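Uronate isomerase (Caulobacter crescentus, PDB 2Q01) catalyses the isomerisation of D-glucuronate to D-fructuronate and of D-galacturonate to D-tagaturonate in the pentose and glucuronate interconversion pathway. Local coordinates at residues L362-Y367 / W388-P393; R369-L374 / L381-S386. One frame throughout, in Å; residues are numbered along the deposited sequence.

Contact 1 of 2, residues L362-Y367 / W388-P393; sequences LDETTY and WFHDSP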
ATOM      1  N   LEU B 362       9.224  -7.391   4.348  1.00 34.89           N
ATOM      2  CA  LEU B 362       9.753  -6.041   4.243  1.00 31.58           C
ATOM      3  C   LEU B 362       8.861  -5.261   3.281  1.00 36.58           C
ATOM      4  O   LEU B 362       9.028  -4.058   3.076  1.00 29.93           O
ATOM      5  CB  LEU B 362      11.186  -6.094   3.721  1.00 34.66           C
ATOM      6  CG  LEU B 362      12.368  -5.696   4.608  1.00 34.43           C
ATOM      7  CD1 LEU B 362      12.013  -5.642   6.068  1.00 30.22           C
ATOM      8  CD2 LEU B 362      13.581  -6.600   4.360  1.00 30.82           C
ATOM      9  N   ASP B 363       7.898  -5.977   2.711  1.00 36.01           N
ATOM     10  CA  ASP B 363       6.966  -5.436   1.744  1.00 38.17           C
ATOM     11  C   ASP B 363       5.563  -5.390   2.360  1.00 45.04           C
ATOM     12  O   ASP B 363       4.821  -6.381   2.304  1.00 46.15           O
ATOM     13  CB  ASP B 363       6.987  -6.317   0.489  1.00 40.08           C
ATOM     14  CG  ASP B 363       6.304  -5.674  -0.700  1.00 41.20           C
ATOM     15  OD1 ASP B 363       5.936  -4.480  -0.631  1.00 57.17           O
ATOM     16  OD2 ASP B 363       6.136  -6.374  -1.719  1.00 44.91           O
ATOM     17  N   GLU B 364       5.211  -4.231   2.923  1.00 38.03           N
ATOM     18  CA  GLU B 364       3.925  -3.995   3.610  1.00 34.76           C
ATOM     19  C   GLU B 364       2.687  -4.247   2.761  1.00 36.69           C
ATOM     20  O   GLU B 364       1.589  -4.456   3.292  1.00 48.61           O
ATOM     21  CB  GLU B 364       3.842  -2.558   4.125  1.00 32.61           C
ATOM     22  CG  GLU B 364       4.710  -2.254   5.320  1.00 47.79           C
ATOM     23  CD  GLU B 364       4.454  -0.862   5.871  1.00 67.00           C
ATOM     24  OE1 GLU B 364       3.943  -0.758   7.006  1.00 70.85           O
ATOM     25  OE2 GLU B 364       4.748   0.127   5.162  1.00 58.16           O
ATOM     26  N   THR B 365       2.868  -4.223   1.444  1.00 31.55           N
ATOM     27  CA  THR B 365       1.777  -4.415   0.491  1.00 36.61           C
ATOM     28  C   THR B 365       1.253  -5.857   0.455  1.00 34.81           C
ATOM     29  O   THR B 365       0.151  -6.110  -0.037  1.00 43.45           O
ATOM     30  CB  THR B 365       2.194  -3.945  -0.906  1.00 36.45           C
ATOM     31  OG1 THR B 365       3.242  -4.779  -1.409  1.00 42.93           O
ATOM     32  CG2 THR B 365       2.702  -2.509  -0.832  1.00 43.99           C
ATOM     33  N   THR B 366       2.041  -6.782   0.999  1.00 32.12           N
ATOM     34  CA  THR B 366       1.689  -8.196   1.045  1.00 37.40           C
ATOM     35  C   THR B 366       0.861  -8.573   2.272  1.00 41.95           C
ATOM     36  O   THR B 366       0.410  -9.717   2.373  1.00 44.12           O
ATOM     37  CB  THR B 366       2.944  -9.104   1.017  1.00 35.88           C
ATOM     38  OG1 THR B 366       3.754  -8.844   2.169  1.00 52.11           O
ATOM     39  CG2 THR B 366       3.764  -8.873  -0.239  1.00 35.08           C
ATOM     40  N   TYR B 367       0.667  -7.626   3.197  1.00 46.54           N
ATOM     41  CA  TYR B 367      -0.088  -7.878   4.435  1.00 42.86           C
ATOM     42  C   TYR B 367      -1.516  -8.311   4.155  1.00 35.73           C
ATOM     43  O   TYR B 367      -1.917  -9.423   4.488  1.00 35.54           O
ATOM     44  CB  TYR B 367      -0.125  -6.642   5.346  1.00 35.99           C
ATOM     45  CG  TYR B 367       1.147  -6.353   6.096  1.00 37.36           C
ATOM     46  CD1 TYR B 367       2.016  -7.378   6.472  1.00 39.97           C
ATOM     47  CD2 TYR B 367       1.470  -5.046   6.462  1.00 41.14           C
ATOM     48  CE1 TYR B 367       3.188  -7.105   7.176  1.00 37.58           C
ATOM     49  CE2 TYR B 367       2.634  -4.761   7.157  1.00 20.53           C
ATOM     50  CZ  TYR B 367       3.494  -5.790   7.512  1.00 38.77           C
ATOM     51  OH  TYR B 367       4.656  -5.507   8.204  1.00 37.59           O
ATOM     52  N   TRP B 388      12.031  -4.560  10.830  1.00 44.02           N
ATOM     53  CA  TRP B 388      13.099  -3.660  10.374  1.00 48.36           C
ATOM     54  C   TRP B 388      12.675  -2.196  10.299  1.00 48.59           C
ATOM     55  O   TRP B 388      12.603  -1.508  11.319  1.00 64.54           O
ATOM     56  CB  TRP B 388      13.650  -4.126   9.023  1.00 49.09           C
ATOM     57  CG  TRP B 388      15.081  -3.804   8.750  1.00 55.35           C
ATOM     58  CD1 TRP B 388      15.763  -2.668   9.092  1.00 55.14           C
ATOM     59  CD2 TRP B 388      16.004  -4.623   8.032  1.00 59.61           C
ATOM     60  NE1 TRP B 388      17.059  -2.742   8.647  1.00 56.75           N
ATOM     61  CE2 TRP B 388      17.233  -3.931   7.988  1.00 58.56           C
ATOM     62  CE3 TRP B 388      15.913  -5.881   7.421  1.00 42.20           C
ATOM     63  CZ2 TRP B 388      18.366  -4.458   7.361  1.00 56.40           C
ATOM     64  CZ3 TRP B 388      17.035  -6.403   6.799  1.00 52.07           C
ATOM     65  CH2 TRP B 388      18.247  -5.691   6.775  1.00 49.49           C
ATOM     66  N   PHE B 389      12.406  -1.732   9.083  1.00 47.36           N
ATOM     67  CA  PHE B 389      11.998  -0.354   8.830  1.00 47.35           C
ATOM     68  C   PHE B 389      10.556  -0.118   9.268  1.00 48.88           C
ATOM     69  O   PHE B 389      10.157   1.020   9.532  1.00 45.96           O
ATOM     70  CB  PHE B 389      12.145  -0.021   7.340  1.00 43.58           C
ATOM     71  CG  PHE B 389      13.539  -0.209   6.810  1.00 51.84           C
ATOM     72  CD1 PHE B 389      13.888  -1.365   6.114  1.00 38.64           C
ATOM     73  CD2 PHE B 389      14.507   0.767   7.014  1.00 45.08           C
ATOM     74  CE1 PHE B 389      15.178  -1.537   5.635  1.00 37.33           C
ATOM     75  CE2 PHE B 389      15.800   0.603   6.532  1.00 43.45           C
ATOM     76  CZ  PHE B 389      16.136  -0.546   5.839  1.00 39.70           C
ATOM     77  N   HIS B 390       9.785  -1.203   9.331  1.00 46.17           N
ATOM     78  CA  HIS B 390       8.374  -1.151   9.699  1.00 45.14           C
ATOM     79  C   HIS B 390       8.159  -1.491  11.173  1.00 45.34           C
ATOM     80  O   HIS B 390       7.035  -1.521  11.657  1.00 52.91           O
ATOM     81  CB  HIS B 390       7.562  -2.072   8.794  1.00 45.06           C
ATOM     82  CG  HIS B 390       7.950  -1.993   7.350  1.00 49.64           C
ATOM     83  ND1 HIS B 390       7.804  -0.847   6.600  1.00 53.74           N
ATOM     84  CD2 HIS B 390       8.482  -2.921   6.518  1.00 48.97           C
ATOM     85  CE1 HIS B 390       8.230  -1.070   5.370  1.00 39.49           C
ATOM     86  NE2 HIS B 390       8.644  -2.320   5.293  1.00 44.54           N
ATOM     87  N   ASP B 391       9.257  -1.738  11.876  1.00 50.73           N
ATOM     88  CA  ASP B 391       9.259  -1.877  13.326  1.00 59.55           C
ATOM     89  C   ASP B 391       9.250  -0.457  13.923  1.00 55.65           C
ATOM     90  O   ASP B 391      10.297   0.119  14.254  1.00 55.04           O
ATOM     91  CB  ASP B 391      10.484  -2.707  13.743  1.00 61.46           C
ATOM     92  CG  ASP B 391      10.718  -2.731  15.243  1.00 77.81           C
ATOM     93  OD1 ASP B 391       9.744  -2.739  16.027  1.00 79.16           O
ATOM     94  OD2 ASP B 391      11.905  -2.748  15.634  1.00 93.37           O
ATOM     95  N   SER B 392       8.046   0.098  14.039  1.00 47.05           N
ATOM     96  CA  SER B 392       7.852   1.517  14.304  1.00 43.07           C
ATOM     97  C   SER B 392       6.362   1.799  14.569  1.00 48.99           C
ATOM     98  O   SER B 392       5.518   1.020  14.129  1.00 50.36           O
ATOM     99  CB  SER B 392       8.339   2.315  13.094  1.00 40.28           C
ATOM    100  OG  SER B 392       7.547   2.044  11.954  1.00 42.97           O
ATOM    101  N   PRO B 393       6.036   2.897  15.302  1.00 47.47           N
ATOM    102  CA  PRO B 393       4.647   3.298  15.586  1.00 45.78           C
ATOM    103  C   PRO B 393       3.670   3.221  14.402  1.00 47.65           C
ATOM    104  O   PRO B 393       2.630   2.562  14.510  1.00 46.11           O
ATOM    105  CB  PRO B 393       4.802   4.745  16.060  1.00 51.89           C
ATOM    106  CG  PRO B 393       6.112   4.755  16.745  1.00 45.19           C
ATOM    107  CD  PRO B 393       6.992   3.810  15.964  1.00 54.08           C
TER
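His390 is held by two neighbours of the 362-367 segment, one at its edge and one over a face. At the edge, His390 NE2 donates to Leu362 O at 2.8 Å. The N-H points fairly well at the oxygen (154°), but the donor sits above the carbonyl plane. Over the face lies Glu364: its CG stands 3.6 Å from the centroid of the His390 ring, almost on the ring normal, a CH-pi contact. The carboxylate beyond it stacks on the ring, the two planes 18° apart, with Glu364 CD 3.4 Å from His390 ND1. His390 reaches this position because its CG lies beside the backbone N, chi1 -43°, which carries the imidazole toward the turn. Beside it, Leu362 sets CD1 against Trp388 CB at 3.7 Å, while its CD2 meets the indole obliquely at CE3. The turn itself is a type I beta turn, Asp363 to Thr366, leading from strand 357-359 of the TIM-barrel-like fold into helix 366-375. Replacing His390 with an alanine would probably leave Leu362 O without this donor and open a gap under the Glu364 side chain. Glu364 OE1 forms a salt bridge with Arg398 of its own chain, and OE2 hydrogen-bonds to Ser368 OG of the second subunit. Edge bond and stacked glutamate together fix the rotation of the buried imidazole, while the carboxylate meets its polar needs through those other partners.

Contact 2 of 2, residues R369-L374 / L381-S386; sequences RELAPL and LKLGPS. With K (potassium ion), chain E.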
ATOM      1  N   ARG B 369      -2.858  -8.463   1.138  1.00 40.37           N
ATOM      2  CA  ARG B 369      -2.953  -9.156  -0.136  1.00 32.96           C
ATOM      3  C   ARG B 369      -2.619 -10.633  -0.027  1.00 33.79           C
ATOM      4  O   ARG B 369      -3.389 -11.471  -0.464  1.00 42.58           O
ATOM      5  CB  ARG B 369      -2.063  -8.505  -1.192  1.00 29.76           C
ATOM      6  CG  ARG B 369      -2.533  -8.790  -2.618  1.00 35.91           C
ATOM      7  CD  ARG B 369      -1.393  -8.814  -3.623  1.00 30.42           C
ATOM      8  NE  ARG B 369      -0.610  -7.582  -3.626  1.00 26.99           N
ATOM      9  CZ  ARG B 369       0.699  -7.518  -3.388  1.00 47.28           C
ATOM     10  NH1 ARG B 369       1.388  -8.623  -3.137  1.00 44.15           N
ATOM     11  NH2 ARG B 369       1.323  -6.346  -3.407  1.00 52.86           N
ATOM     12  N   GLU B 370      -1.472 -10.949   0.556  1.00 38.28           N
ATOM     13  CA  GLU B 370      -0.946 -12.304   0.475  1.00 36.18           C
ATOM     14  C   GLU B 370      -0.815 -12.985   1.824  1.00 36.27           C
ATOM     15  O   GLU B 370      -1.299 -14.096   1.998  1.00 43.46           O
ATOM     16  CB  GLU B 370       0.404 -12.307  -0.253  1.00 41.88           C
ATOM     17  CG  GLU B 370       0.381 -11.589  -1.601  1.00 49.76           C
ATOM     18  CD  GLU B 370       1.613 -11.839  -2.443  1.00 44.19           C
ATOM     19  OE1 GLU B 370       2.575 -12.460  -1.944  1.00 52.48           O
ATOM     20  OE2 GLU B 370       1.613 -11.413  -3.617  1.00 47.50           O
ATOM     21  N   LEU B 371      -0.165 -12.309   2.770  1.00 38.53           N
ATOM     22  CA  LEU B 371       0.207 -12.895   4.059  1.00 32.71           C
ATOM     23  C   LEU B 371      -0.966 -13.281   4.948  1.00 37.08           C
ATOM     24  O   LEU B 371      -1.025 -14.413   5.428  1.00 40.64           O
ATOM     25  CB  LEU B 371       1.150 -11.967   4.824  1.00 34.30           C
ATOM     26  CG  LEU B 371       2.591 -11.792   4.338  1.00 38.49           C
ATOM     27  CD1 LEU B 371       3.314 -10.842   5.280  1.00 40.97           C
ATOM     28  CD2 LEU B 371       3.321 -13.119   4.275  1.00 41.78           C
ATOM     29  N   ALA B 372      -1.891 -12.350   5.169  1.00 30.00           N
ATOM     30  CA  ALA B 372      -3.068 -12.638   5.983  1.00 25.75           C
ATOM     31  C   ALA B 372      -4.016 -13.688   5.372  1.00 34.23           C
ATOM     32  O   ALA B 372      -4.442 -14.590   6.099  1.00 32.30           O
ATOM     33  CB  ALA B 372      -3.818 -11.353   6.384  1.00 31.46           C
ATOM     34  N   PRO B 373      -4.353 -13.578   4.055  1.00 33.12           N
ATOM     35  CA  PRO B 373      -5.076 -14.678   3.387  1.00 28.90           C
ATOM     36  C   PRO B 373      -4.429 -16.063   3.496  1.00 33.09           C
ATOM     37  O   PRO B 373      -5.138 -17.051   3.669  1.00 36.68           O
ATOM     38  CB  PRO B 373      -5.118 -14.224   1.931  1.00 20.03           C
ATOM     39  CG  PRO B 373      -5.162 -12.730   2.035  1.00 26.38           C
ATOM     40  CD  PRO B 373      -4.173 -12.440   3.124  1.00 31.59           C
ATOM     41  N   LEU B 374      -3.103 -16.123   3.396  1.00 34.57           N
ATOM     42  CA  LEU B 374      -2.365 -17.374   3.545  1.00 32.00           C
ATOM     43  C   LEU B 374      -2.394 -17.868   4.986  1.00 23.93           C
ATOM     44  O   LEU B 374      -2.664 -19.044   5.244  1.00 38.77           O
ATOM     45  CB  LEU B 374      -0.909 -17.219   3.061  1.00 22.35           C
ATOM     46  CG  LEU B 374      -0.605 -17.277   1.559  1.00 24.11           C
ATOM     47  CD1 LEU B 374       0.842 -16.863   1.308  1.00 31.61           C
ATOM     48  CD2 LEU B 374      -0.870 -18.651   0.963  1.00 21.60           C
ATOM     49  N   LEU B 381       1.070 -21.830   9.034  1.00 28.70           N
ATOM     50  CA  LEU B 381       1.580 -20.475   8.801  1.00 30.66           C
ATOM     51  C   LEU B 381       1.145 -19.491   9.870  1.00 30.09           C
ATOM     52  O   LEU B 381      -0.019 -19.479  10.265  1.00 35.29           O
ATOM     53  CB  LEU B 381       1.094 -19.973   7.442  1.00 27.57           C
ATOM     54  CG  LEU B 381       2.021 -19.975   6.222  1.00 25.52           C
ATOM     55  CD1 LEU B 381       3.103 -21.042   6.262  1.00 40.92           C
ATOM     56  CD2 LEU B 381       1.186 -20.077   4.953  1.00 30.57           C
ATOM     57  N   LYS B 382       2.060 -18.652  10.330  1.00 39.44           N
ATOM     58  CA  LYS B 382       1.731 -17.635  11.314  1.00 32.86           C
ATOM     59  C   LYS B 382       2.416 -16.365  10.849  1.00 34.18           C
ATOM     60  O   LYS B 382       3.367 -16.433  10.082  1.00 29.03           O
ATOM     61  CB  LYS B 382       2.273 -18.051  12.676  1.00 37.21           C
ATOM     62  CG  LYS B 382       1.287 -18.005  13.813  1.00 40.07           C
ATOM     63  CD  LYS B 382       0.592 -19.325  13.999  1.00 43.18           C
ATOM     64  CE  LYS B 382       0.168 -19.532  15.434  1.00 46.48           C
ATOM     65  NZ  LYS B 382      -0.936 -20.527  15.496  1.00 68.64           N
ATOM     66  N   LEU B 383       1.943 -15.209  11.309  1.00 36.79           N
ATOM     67  CA  LEU B 383       2.527 -13.939  10.889  1.00 28.65           C
ATOM     68  C   LEU B 383       3.412 -13.322  11.942  1.00 31.88           C
ATOM     69  O   LEU B 383       3.024 -13.201  13.097  1.00 33.50           O
ATOM     70  CB  LEU B 383       1.452 -12.944  10.463  1.00 32.05           C
ATOM     71  CG  LEU B 383       0.725 -13.329   9.179  1.00 28.85           C
ATOM     72  CD1 LEU B 383      -0.142 -12.205   8.709  1.00 36.39           C
ATOM     73  CD2 LEU B 383       1.707 -13.748   8.086  1.00 44.47           C
ATOM     74  N   GLY B 384       4.614 -12.943  11.530  1.00 32.14           N
ATOM     75  CA  GLY B 384       5.542 -12.259  12.410  1.00 31.01           C
ATOM     76  C   GLY B 384       5.196 -10.793  12.433  1.00 38.39           C
ATOM     77  O   GLY B 384       4.494 -10.318  11.543  1.00 47.81           O
ATOM     78  N   PRO B 385       5.676 -10.061  13.453  1.00 42.19           N
ATOM     79  CA  PRO B 385       5.397  -8.628  13.525  1.00 44.46           C
ATOM     80  C   PRO B 385       6.081  -7.857  12.405  1.00 41.15           C
ATOM     81  O   PRO B 385       6.935  -8.407  11.699  1.00 40.49           O
ATOM     82  CB  PRO B 385       5.994  -8.222  14.875  1.00 48.91           C
ATOM     83  CG  PRO B 385       7.036  -9.238  15.151  1.00 46.14           C
ATOM     84  CD  PRO B 385       6.489 -10.518  14.597  1.00 46.67           C
ATOM     85  N   SER B 386       5.690  -6.597  12.243  1.00 37.97           N
ATOM     86  CA  SER B 386       6.336  -5.718  11.286  1.00 38.65           C
ATOM     87  C   SER B 386       7.828  -5.617  11.600  1.00 42.35           C
ATOM     88  O   SER B 386       8.227  -5.486  12.759  1.00 48.69           O
ATOM     89  CB  SER B 386       5.663  -4.350  11.262  1.00 33.54           C
ATOM     90  OG  SER B 386       5.528  -3.833  12.571  1.00 43.21           O
TER
HETATM   91  K     K E 502      -2.416 -20.318  10.702  1.00 37.20           K
HETATM   92  O   HOH W   1      -1.846 -21.602  12.909  1.00 41.36           O
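A beta-alpha-beta unit of the barrel closes here, beside a potassium site: helix 366-375 packs its leucines on strand 381-383. Leu383 gives the largest share of the contact. Its two methyls rest against the helix at Leu371 and Ala372, Leu383 CD2 lying 3.8 Å from Leu371 CB and Leu383 CD1 4.0 Å from Ala372 N. The leucine gets there with CG anti to its own carbonyl carbon (chi1 -68°), and the Leu371 and Leu383 side chains pass each other at a slant. Two residues back along the strand, Leu381 points the same way and lays CD2 against Leu374 CB at 4.0 Å, at about the same distance from Leu374 O. In the right-handed crossover expected of a TIM-barrel relative, strand 357-359 leads through this helix to 381-383, which runs parallel to it, and Leu371 and Leu381 both also touch Leu359. The axes of helix segment 369-374 and strand 381-383 approach to 8.4 Å, their N-to-C directions 126° apart. While the Leu381 side chain faces the helix, Leu381 O binds potassium at 2.6 Å. Ala375 O, Tyr378 O and Asn411 OD1 bind the same ion, as does Ser75 O of the third subunit, so the site bridges two chains. A water is the sixth ligand, and Lys382 NZ donates to its oxygen at 2.9 Å.

Overall arrangement
Coming from the N terminus, the chain leaves strand 357-359 and enters segment 362-367, which holds the turn into helix 366-375 and is the first half of contact 1. It then runs on along that helix, whose 369-374 portion begins contact 2. After the potassium-binding bend it returns along strand 381-383, closing contact 2 across only six intervening residues, and goes on to 388-393, where contact 1 closes the longer loop that encloses it. The two centres lie 12 Å apart. They are joined through the shared helix, where Thr366 O and Leu371 N probably hydrogen-bond, and by Tyr367 OH packing on Ser386 CB. Together they tie the strand-helix-strand unit to the loop preceding helix 393-407.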